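Local coordinates for heat shock protease HtrA (Thermotoga maritima, PDB 1L1J), which probably acts as a serine-type endopeptidase in the heat-shock response, this chain being the trypsin-like protease domain of a longer protein that also carries PDZ regions, at residues Asn8-Cys13 / His145-Gly150; Ile82-Leu87 / Tyr92-Ile97; Pro160-Ser165 / Ile201-Glu206. All coordinates share one frame; numbering follows the deposited sequence.

Contact 1 (Asn8-Cys13 / His145-Gly150); sequences NVVEAC and HTVTVG
Val10, on helix 5-13, meets strand 146-160 at Val147 and the loop residue just before that strand, His145. Its CB faces the strand, and from there the two methyl branches divide the work. CG1 stands anti to the backbone N (chi1 167°) and reaches the edge of the His145 imidazole, near the ring plane. The closest approach is 3.3 Å, from Val10 CG1 to His145 CD2, and Val10 CG1 lies 3.5 Å from NE2 of His145, which places the methyl beside the CD2-NE2 side of the ring. CG2, anti to the carbonyl carbon, takes the other partner: Val10 CG2 is 3.7 Å from Val147 CG2, and the two valine side chains lie alongside one another, running opposite ways. No direct hydrogen bond joins the segments, so the evidence is for apolar packing of small extent, 129 Å² buried in all.

A water adds a polar link. It sits in the plane of the imidazole at the ring edge, 3.1 Å from His145 NE2, and gives a weak hydrogen bond to Glu11 OE2. Glu11 OE2 and His145 NE2 themselves are 5.4 Å apart, near enough that the carboxylate might favour a protonated imidazole.

In the chymotrypsin-like fold this lays the N-terminal helix on the second barrel. Strand 146-160 pairs antiparallel with strand 133-138, whose Ile135 is touched by both Val9 and Val147, while Val9 and Cys13 rest the helix on Leu188 of strand 186-188.

Contact 2 (Ile82-Leu87 / Tyr92-Ile97); sequences ITVTML and YDAEYI
Val84 and Tyr92 form the hydrogen-bonded pair of an antiparallel beta hairpin, strands 83-85 and 91-93, with Thr83 and Asp93 the adjoining non-hydrogen-bonded pair. Backbone bonds come first. Val84 N donates to Tyr92 O over 3.0 Å and nearly straight (173° at the hydrogen), though the donor stands above the carbonyl plane. The return bond, from Tyr92 N to Val84 O, is 2.8 Å and more bent, yet it arrives in the plane of that carbonyl. Beyond the pair the hold slackens: Ala94 N to Ile82 O is a weak bond of 3.5 Å.

Apolar packing gathers round the Ala94 methyl. Ala94 CB lies 3.9 Å from Val84 CG2 and is also met by Ile82 CG2. With CG1 of Val84 anti to the backbone N (chi1 160°), CG2 is left anti to the carbonyl carbon, on the side of the alanine. Farther along, the tip of Ile82 reaches the root of Tyr96, with 4.2 Å between Ile82 CD1 and Tyr96 CB.

Aromatic contacts belong to Tyr92. Met86 SD lies 5.0 Å from the centroid of the Tyr92 ring and 47° off its normal, an oblique Met-aromatic contact, nearest at CE1. Val84 O sits in the ring plane at its edge. The hydroxyl of Tyr92 is hydrogen-bonded to Ser90 OG, and its ring meets Phe117 with the planes almost perpendicular.

The hairpin lies at one end of the strand order of the first barrel, and the chain just after it, at Glu95, is backbone hydrogen-bonded to Lys109 of strand 105-109. Strand 83-85 pairs on its other side with strand 17-23, Ala94 and Tyr96 lean on Ile108 of strand 105-109, and Ile82 and Tyr96 both touch Val76 of helix 73-76.

Contact 3 (Pro160-Ser165 / Ile201-Glu206); sequences PKPDGS and IVNPQE
Pro162 and Gln205 meet where two surface loops of the chymotrypsin-like second barrel approach each other, neither having regular structure here. Residues 161-164 make a beta turn, closed by a 2.7 Å bond from Gly164 N to Lys161 O, with Pro162 and Asp163 at its corners. The chain at 201-206 is irregular, with a cis peptide before Pro204 and a positive phi (78°) at Gln205.

Across the gap no hydrogen bond forms, and the contact is one of an amide against a proline ring. Beyond CG the Gln205 chain is extended (chi2 -180°), which carries its amide out to the CB-CG edge of Pro162; Pro162 CG lies over the amide face and CB more obliquely to it. Replacing Gln205 by an alanine removes that amide and would probably leave the CB-CG edge of Pro162 without the flat group that lies against it.

Tyr168, on strand 167-174, is touched by Lys161 and Pro162 of one loop and by Ile201 and Val202 of the other, and Tyr34 OH is hydrogen-bonded to Gln205 N. The amide straddles the proline edge: Gln205 OE1 is 3.1 Å from Pro162 CB, and Gln205 NE2 is 3.3 Å from Pro162 CG.

The three contacts are spread over both barrels of the protease domain. Contacts 1 and 2 have centres about 21 Å apart and still touch, by packing of His145 ND1 on Leu87 CD1 at 4.2 Å; in sequence, contact 2 falls between the two segments of contact 1. Contact 3 stands apart, its centre about 27 Å from that of contact 1 and 28 Å from that of contact 2. Contacts 2 and 3 approach the predicted catalytic triad (His74, Asp104, Ser183): side chain to side chain, Tyr96 is about 9 Å from Asp104 and Asn203 about 9 Å from His74. Contact 1 instead nears the predicted substrate-binding Asn182, whose side chain is about 8 Å from that of Val147.

Contact 1 (Asn8-Cys13 / His145-Gly150)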
loop_
_atom_site.group_PDB
_atom_site.type_symbol
_atom_site.label_atom_id
_atom_site.label_comp_id
_atom_site.label_asym_id
_atom_site.label_seq_id
_atom_site.Cartn_x
_atom_site.Cartn_y
_atom_site.Cartn_z
ATOM N N ASN A 8 10.924 -16.435 0.784
ATOM C CA ASN A 8 11.085 -16.439 -0.658
ATOM C C ASN A 8 10.233 -15.367 -1.316
ATOM O O ASN A 8 10.758 -14.548 -2.058
ATOM C CB ASN A 8 10.746 -17.819 -1.203
ATOM C CG ASN A 8 11.795 -18.851 -0.833
ATOM O OD1 ASN A 8 11.472 -20.007 -0.518
ATOM N ND2 ASN A 8 13.066 -18.440 -0.876
ATOM N N VAL A 9 8.933 -15.352 -1.035
ATOM C CA VAL A 9 8.060 -14.347 -1.637
ATOM C C VAL A 9 8.613 -12.932 -1.492
ATOM O O VAL A 9 8.758 -12.204 -2.481
ATOM C CB VAL A 9 6.642 -14.388 -1.034
ATOM C CG1 VAL A 9 5.903 -13.084 -1.328
ATOM C CG2 VAL A 9 5.870 -15.552 -1.634
ATOM N N VAL A 10 8.923 -12.549 -0.259
ATOM C CA VAL A 10 9.455 -11.225 0.035
ATOM C C VAL A 10 10.686 -10.947 -0.826
ATOM O O VAL A 10 10.760 -9.925 -1.518
ATOM C CB VAL A 10 9.817 -11.113 1.541
ATOM C CG1 VAL A 10 10.664 -9.873 1.804
ATOM C CG2 VAL A 10 8.543 -11.045 2.363
ATOM N N GLU A 11 11.648 -11.865 -0.776
ATOM C CA GLU A 11 12.875 -11.742 -1.551
ATOM C C GLU A 11 12.506 -11.456 -3.002
ATOM O O GLU A 11 13.216 -10.737 -3.707
ATOM C CB GLU A 11 13.668 -13.050 -1.491
ATOM C CG GLU A 11 15.154 -12.866 -1.325
ATOM C CD GLU A 11 15.512 -12.469 0.095
ATOM O OE1 GLU A 11 15.400 -13.338 0.995
ATOM O OE2 GLU A 11 15.889 -11.287 0.312
ATOM N N ALA A 12 11.386 -12.025 -3.438
ATOM C CA ALA A 12 10.922 -11.856 -4.805
ATOM C C ALA A 12 10.102 -10.608 -5.067
ATOM O O ALA A 12 10.214 -10.022 -6.135
ATOM C CB ALA A 12 10.123 -13.075 -5.238
ATOM N N CYS A 13 9.283 -10.194 -4.107
ATOM C CA CYS A 13 8.429 -9.035 -4.323
ATOM C C CYS A 13 8.885 -7.723 -3.704
ATOM O O CYS A 13 8.378 -6.655 -4.058
ATOM C CB CYS A 13 7.021 -9.364 -3.849
ATOM S SG CYS A 13 6.444 -10.967 -4.456
ATOM N N HIS A 145 12.272 -2.873 3.266
ATOM C CA HIS A 145 10.886 -3.307 3.306
ATOM C C HIS A 145 10.503 -3.927 4.668
ATOM O O HIS A 145 11.229 -4.775 5.202
ATOM C CB HIS A 145 10.690 -4.339 2.216
ATOM C CG HIS A 145 11.726 -5.411 2.238
ATOM N ND1 HIS A 145 13.070 -5.141 2.108
ATOM C CD2 HIS A 145 11.627 -6.754 2.389
ATOM C CE1 HIS A 145 13.754 -6.270 2.174
ATOM N NE2 HIS A 145 12.902 -7.265 2.344
ATOM N N THR A 146 9.373 -3.492 5.225
ATOM C CA THR A 146 8.881 -4.036 6.483
ATOM C C THR A 146 7.901 -5.149 6.105
ATOM O O THR A 146 7.246 -5.064 5.073
ATOM C CB THR A 146 8.140 -2.967 7.317
ATOM O OG1 THR A 146 7.306 -2.181 6.462
ATOM C CG2 THR A 146 9.125 -2.053 8.007
ATOM N N VAL A 147 7.792 -6.189 6.928
ATOM C CA VAL A 147 6.888 -7.294 6.620
ATOM C C VAL A 147 6.125 -7.836 7.827
ATOM O O VAL A 147 6.675 -7.933 8.912
ATOM C CB VAL A 147 7.675 -8.460 5.961
ATOM C CG1 VAL A 147 6.852 -9.735 5.970
ATOM C CG2 VAL A 147 8.046 -8.090 4.530
ATOM N N THR A 148 4.850 -8.165 7.639
ATOM C CA THR A 148 4.027 -8.737 8.707
ATOM C C THR A 148 3.253 -9.880 8.087
ATOM O O THR A 148 2.832 -9.813 6.944
ATOM C CB THR A 148 3.033 -7.727 9.350
ATOM O OG1 THR A 148 2.118 -7.238 8.370
ATOM C CG2 THR A 148 3.785 -6.559 9.957
ATOM N N VAL A 149 3.091 -10.946 8.849
ATOM C CA VAL A 149 2.422 -12.121 8.352
ATOM C C VAL A 149 1.228 -12.520 9.189
ATOM O O VAL A 149 1.195 -12.330 10.402
ATOM C CB VAL A 149 3.408 -13.290 8.293
ATOM C CG1 VAL A 149 2.788 -14.473 7.597
ATOM C CG2 VAL A 149 4.643 -12.850 7.580
ATOM N N GLY A 150 0.249 -13.086 8.510
ATOM C CA GLY A 150 -0.956 -13.525 9.159
ATOM C C GLY A 150 -1.696 -14.461 8.227
ATOM O O GLY A 150 -1.094 -15.229 7.458
HETATM O O HOH W 1 13.642 -10.259 2.235
#

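Contact 2 (Ile82-Leu87 / Tyr92-Ile97)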
loop_
_atom_site.group_PDB
_atom_site.type_symbol
_atom_site.label_atom_id
_atom_site.label_comp_id
_atom_site.label_asym_id
_atom_site.label_seq_id
_atom_site.Cartn_x
_atom_site.Cartn_y
_atom_site.Cartn_z
ATOM N N ILE A 82 4.575 14.588 -5.780
ATOM C CA ILE A 82 4.644 13.182 -5.405
ATOM C C ILE A 82 6.030 12.609 -5.636
ATOM O O ILE A 82 6.523 12.607 -6.762
ATOM C CB ILE A 82 3.650 12.352 -6.222
ATOM C CG1 ILE A 82 2.265 12.993 -6.153
ATOM C CG2 ILE A 82 3.616 10.923 -5.699
ATOM C CD1 ILE A 82 1.254 12.346 -7.069
ATOM N N THR A 83 6.648 12.102 -4.572
ATOM C CA THR A 83 7.988 11.523 -4.663
ATOM C C THR A 83 7.969 10.004 -4.419
ATOM O O THR A 83 7.428 9.528 -3.419
ATOM C CB THR A 83 8.960 12.193 -3.639
ATOM O OG1 THR A 83 8.841 13.623 -3.718
ATOM C CG2 THR A 83 10.414 11.791 -3.932
ATOM N N VAL A 84 8.560 9.251 -5.341
ATOM C CA VAL A 84 8.615 7.800 -5.220
ATOM C C VAL A 84 10.043 7.313 -5.018
ATOM O O VAL A 84 10.927 7.611 -5.821
ATOM C CB VAL A 84 8.020 7.112 -6.470
ATOM C CG1 VAL A 84 8.504 5.668 -6.567
ATOM C CG2 VAL A 84 6.510 7.138 -6.384
ATOM N N THR A 85 10.268 6.559 -3.947
ATOM C CA THR A 85 11.602 6.039 -3.668
ATOM C C THR A 85 11.604 4.501 -3.784
ATOM O O THR A 85 10.672 3.835 -3.329
ATOM C CB THR A 85 12.076 6.477 -2.257
ATOM O OG1 THR A 85 11.834 7.882 -2.080
ATOM C CG2 THR A 85 13.563 6.198 -2.087
ATOM N N MET A 86 12.646 3.944 -4.400
ATOM C CA MET A 86 12.735 2.499 -4.585
ATOM C C MET A 86 13.777 1.791 -3.721
ATOM O O MET A 86 14.629 2.420 -3.091
ATOM C CB MET A 86 13.009 2.168 -6.055
ATOM C CG MET A 86 11.769 1.945 -6.909
ATOM S SD MET A 86 12.194 1.444 -8.598
ATOM C CE MET A 86 12.404 -0.349 -8.466
ATOM N N LEU A 87 13.698 0.465 -3.713
ATOM C CA LEU A 87 14.609 -0.345 -2.927
ATOM C C LEU A 87 16.052 -0.205 -3.366
ATOM O O LEU A 87 16.950 -0.239 -2.523
ATOM C CB LEU A 87 14.213 -1.825 -2.982
ATOM C CG LEU A 87 13.633 -2.443 -1.706
ATOM C CD1 LEU A 87 13.589 -3.947 -1.877
ATOM C CD2 LEU A 87 14.483 -2.081 -0.497
ATOM N N TYR A 92 12.229 8.974 -7.863
ATOM C CA TYR A 92 11.461 9.358 -9.045
ATOM C C TYR A 92 10.325 10.317 -8.757
ATOM O O TYR A 92 10.011 10.633 -7.607
ATOM C CB TYR A 92 10.844 8.133 -9.726
ATOM C CG TYR A 92 11.814 7.039 -10.064
ATOM C CD1 TYR A 92 12.405 6.278 -9.063
ATOM C CD2 TYR A 92 12.166 6.778 -11.388
ATOM C CE1 TYR A 92 13.323 5.286 -9.364
ATOM C CE2 TYR A 92 13.087 5.782 -11.706
ATOM C CZ TYR A 92 13.664 5.042 -10.686
ATOM O OH TYR A 92 14.598 4.074 -10.976
ATOM N N ASP A 93 9.705 10.765 -9.839
ATOM C CA ASP A 93 8.571 11.665 -9.773
ATOM C C ASP A 93 7.434 10.933 -10.441
ATOM O O ASP A 93 7.559 10.483 -11.578
ATOM C CB ASP A 93 8.869 12.970 -10.510
ATOM C CG ASP A 93 9.603 13.974 -9.638
ATOM O OD1 ASP A 93 8.931 14.704 -8.866
ATOM O OD2 ASP A 93 10.853 14.021 -9.719
ATOM N N ALA A 94 6.331 10.806 -9.717
ATOM C CA ALA A 94 5.168 10.106 -10.224
ATOM C C ALA A 94 4.093 11.058 -10.702
ATOM O O ALA A 94 3.949 12.175 -10.188
ATOM C CB ALA A 94 4.604 9.217 -9.142
ATOM N N GLU A 95 3.321 10.595 -11.675
ATOM C CA GLU A 95 2.242 11.403 -12.214
ATOM C C GLU A 95 0.905 10.800 -11.819
ATOM O O GLU A 95 0.607 9.666 -12.182
ATOM C CB GLU A 95 2.338 11.457 -13.731
ATOM C CG GLU A 95 1.578 12.609 -14.332
ATOM C CD GLU A 95 1.591 12.564 -15.832
ATOM O OE1 GLU A 95 1.414 13.636 -16.453
ATOM O OE2 GLU A 95 1.774 11.452 -16.385
ATOM N N TYR A 96 0.099 11.558 -11.085
ATOM C CA TYR A 96 -1.203 11.069 -10.650
ATOM C C TYR A 96 -2.135 10.687 -11.809
ATOM O O TYR A 96 -2.906 11.518 -12.296
ATOM C CB TYR A 96 -1.890 12.113 -9.783
ATOM C CG TYR A 96 -3.235 11.659 -9.283
ATOM C CD1 TYR A 96 -3.354 10.926 -8.102
ATOM C CD2 TYR A 96 -4.398 11.954 -9.996
ATOM C CE1 TYR A 96 -4.607 10.502 -7.642
ATOM C CE2 TYR A 96 -5.651 11.533 -9.546
ATOM C CZ TYR A 96 -5.751 10.810 -8.370
ATOM O OH TYR A 96 -6.994 10.415 -7.929
ATOM N N ILE A 97 -2.065 9.426 -12.227
ATOM C CA ILE A 97 -2.882 8.880 -13.311
ATOM C C ILE A 97 -4.386 8.993 -13.036
ATOM O O ILE A 97 -5.170 9.367 -13.915
ATOM C CB ILE A 97 -2.575 7.388 -13.520
ATOM C CG1 ILE A 97 -1.077 7.183 -13.741
ATOM C CG2 ILE A 97 -3.399 6.841 -14.665
ATOM C CD1 ILE A 97 -0.535 7.856 -14.976
#

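Contact 3 (Pro160-Ser165 / Ile201-Glu206)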
loop_
_atom_site.group_PDB
_atom_site.type_symbol
_atom_site.label_atom_id
_atom_site.label_comp_id
_atom_site.label_asym_id
_atom_site.label_seq_id
_atom_site.Cartn_x
_atom_site.Cartn_y
_atom_site.Cartn_z
ATOM N N PRO A 160 -17.869 0.566 9.682
ATOM C CA PRO A 160 -18.283 1.964 9.710
ATOM C C PRO A 160 -17.083 2.824 10.042
ATOM O O PRO A 160 -16.404 2.577 11.029
ATOM C CB PRO A 160 -19.333 1.978 10.811
ATOM C CG PRO A 160 -18.824 0.953 11.764
ATOM C CD PRO A 160 -18.385 -0.166 10.849
ATOM N N LYS A 161 -16.806 3.820 9.215
ATOM C CA LYS A 161 -15.672 4.704 9.472
ATOM C C LYS A 161 -15.905 5.383 10.821
ATOM O O LYS A 161 -16.911 6.067 11.003
ATOM C CB LYS A 161 -15.556 5.773 8.372
ATOM C CG LYS A 161 -15.491 5.215 6.961
ATOM C CD LYS A 161 -15.239 6.304 5.917
ATOM C CE LYS A 161 -15.148 5.701 4.496
ATOM N NZ LYS A 161 -14.744 6.677 3.432
ATOM N N PRO A 162 -14.979 5.208 11.785
ATOM C CA PRO A 162 -15.189 5.858 13.092
ATOM C C PRO A 162 -15.409 7.343 12.851
ATOM O O PRO A 162 -15.769 8.094 13.744
ATOM C CB PRO A 162 -13.887 5.579 13.833
ATOM C CG PRO A 162 -12.877 5.537 12.717
ATOM C CD PRO A 162 -13.591 4.730 11.654
ATOM N N ASP A 163 -15.164 7.735 11.609
ATOM C CA ASP A 163 -15.318 9.098 11.136
ATOM C C ASP A 163 -16.765 9.567 11.324
ATOM O O ASP A 163 -17.027 10.748 11.591
ATOM C CB ASP A 163 -14.948 9.111 9.655
ATOM C CG ASP A 163 -15.095 10.453 9.029
ATOM O OD1 ASP A 163 -16.159 11.073 9.232
ATOM O OD2 ASP A 163 -14.152 10.876 8.322
ATOM N N GLY A 164 -17.699 8.628 11.184
ATOM C CA GLY A 164 -19.108 8.952 11.314
ATOM C C GLY A 164 -19.596 9.608 10.033
ATOM O O GLY A 164 -20.467 10.480 10.059
ATOM N N SER A 165 -19.048 9.186 8.897
ATOM C CA SER A 165 -19.443 9.789 7.640
ATOM C C SER A 165 -19.451 8.832 6.468
ATOM O O SER A 165 -19.653 9.240 5.331
ATOM C CB SER A 165 -18.504 10.933 7.314
ATOM O OG SER A 165 -17.222 10.417 7.012
ATOM N N ILE A 201 -6.555 3.228 6.282
ATOM C CA ILE A 201 -7.592 4.213 6.633
ATOM C C ILE A 201 -8.332 3.695 7.871
ATOM O O ILE A 201 -8.701 4.473 8.763
ATOM C CB ILE A 201 -8.634 4.489 5.488
ATOM C CG1 ILE A 201 -8.758 3.280 4.551
ATOM C CG2 ILE A 201 -8.263 5.774 4.744
ATOM C CD1 ILE A 201 -9.820 3.443 3.443
ATOM N N VAL A 202 -8.536 2.377 7.926
ATOM C CA VAL A 202 -9.177 1.779 9.082
ATOM C C VAL A 202 -8.089 1.873 10.148
ATOM O O VAL A 202 -7.456 0.877 10.513
ATOM C CB VAL A 202 -9.549 0.311 8.845
ATOM C CG1 VAL A 202 -10.408 -0.187 9.995
ATOM C CG2 VAL A 202 -10.280 0.168 7.537
ATOM N N ASN A 203 -7.875 3.109 10.595
ATOM C CA ASN A 203 -6.889 3.505 11.595
ATOM C C ASN A 203 -5.905 2.445 12.135
ATOM O O ASN A 203 -4.706 2.505 11.832
ATOM C CB ASN A 203 -7.624 4.216 12.739
ATOM C CG ASN A 203 -8.496 5.363 12.238
ATOM O OD1 ASN A 203 -9.359 5.173 11.379
ATOM N ND2 ASN A 203 -8.272 6.559 12.772
ATOM N N PRO A 204 -6.386 1.442 12.899
ATOM C CA PRO A 204 -7.748 1.141 13.364
ATOM C C PRO A 204 -8.206 1.790 14.691
ATOM O O PRO A 204 -9.344 1.575 15.130
ATOM C CB PRO A 204 -7.740 -0.388 13.426
ATOM C CG PRO A 204 -6.368 -0.683 13.902
ATOM C CD PRO A 204 -5.507 0.272 13.092
ATOM N N GLN A 205 -7.330 2.578 15.318
ATOM C CA GLN A 205 -7.625 3.258 16.587
ATOM C C GLN A 205 -7.539 2.352 17.830
ATOM O O GLN A 205 -8.540 1.800 18.274
ATOM C CB GLN A 205 -9.030 3.876 16.581
ATOM C CG GLN A 205 -9.375 4.734 15.384
ATOM C CD GLN A 205 -10.781 5.290 15.494
ATOM O OE1 GLN A 205 -11.722 4.559 15.811
ATOM N NE2 GLN A 205 -10.935 6.584 15.234
ATOM N N GLU A 206 -6.328 2.214 18.375
ATOM C CA GLU A 206 -6.075 1.428 19.573
ATOM C C GLU A 206 -6.773 0.061 19.584
ATOM O O GLU A 206 -7.224 -0.397 20.619
ATOM C CB GLU A 206 -6.493 2.220 20.829
ATOM C CG GLU A 206 -5.763 3.543 21.006
ATOM C CD GLU A 206 -6.474 4.695 20.327
ATOM O OE1 GLU A 206 -7.549 4.466 19.729
ATOM O OE2 GLU A 206 -5.961 5.833 20.392
#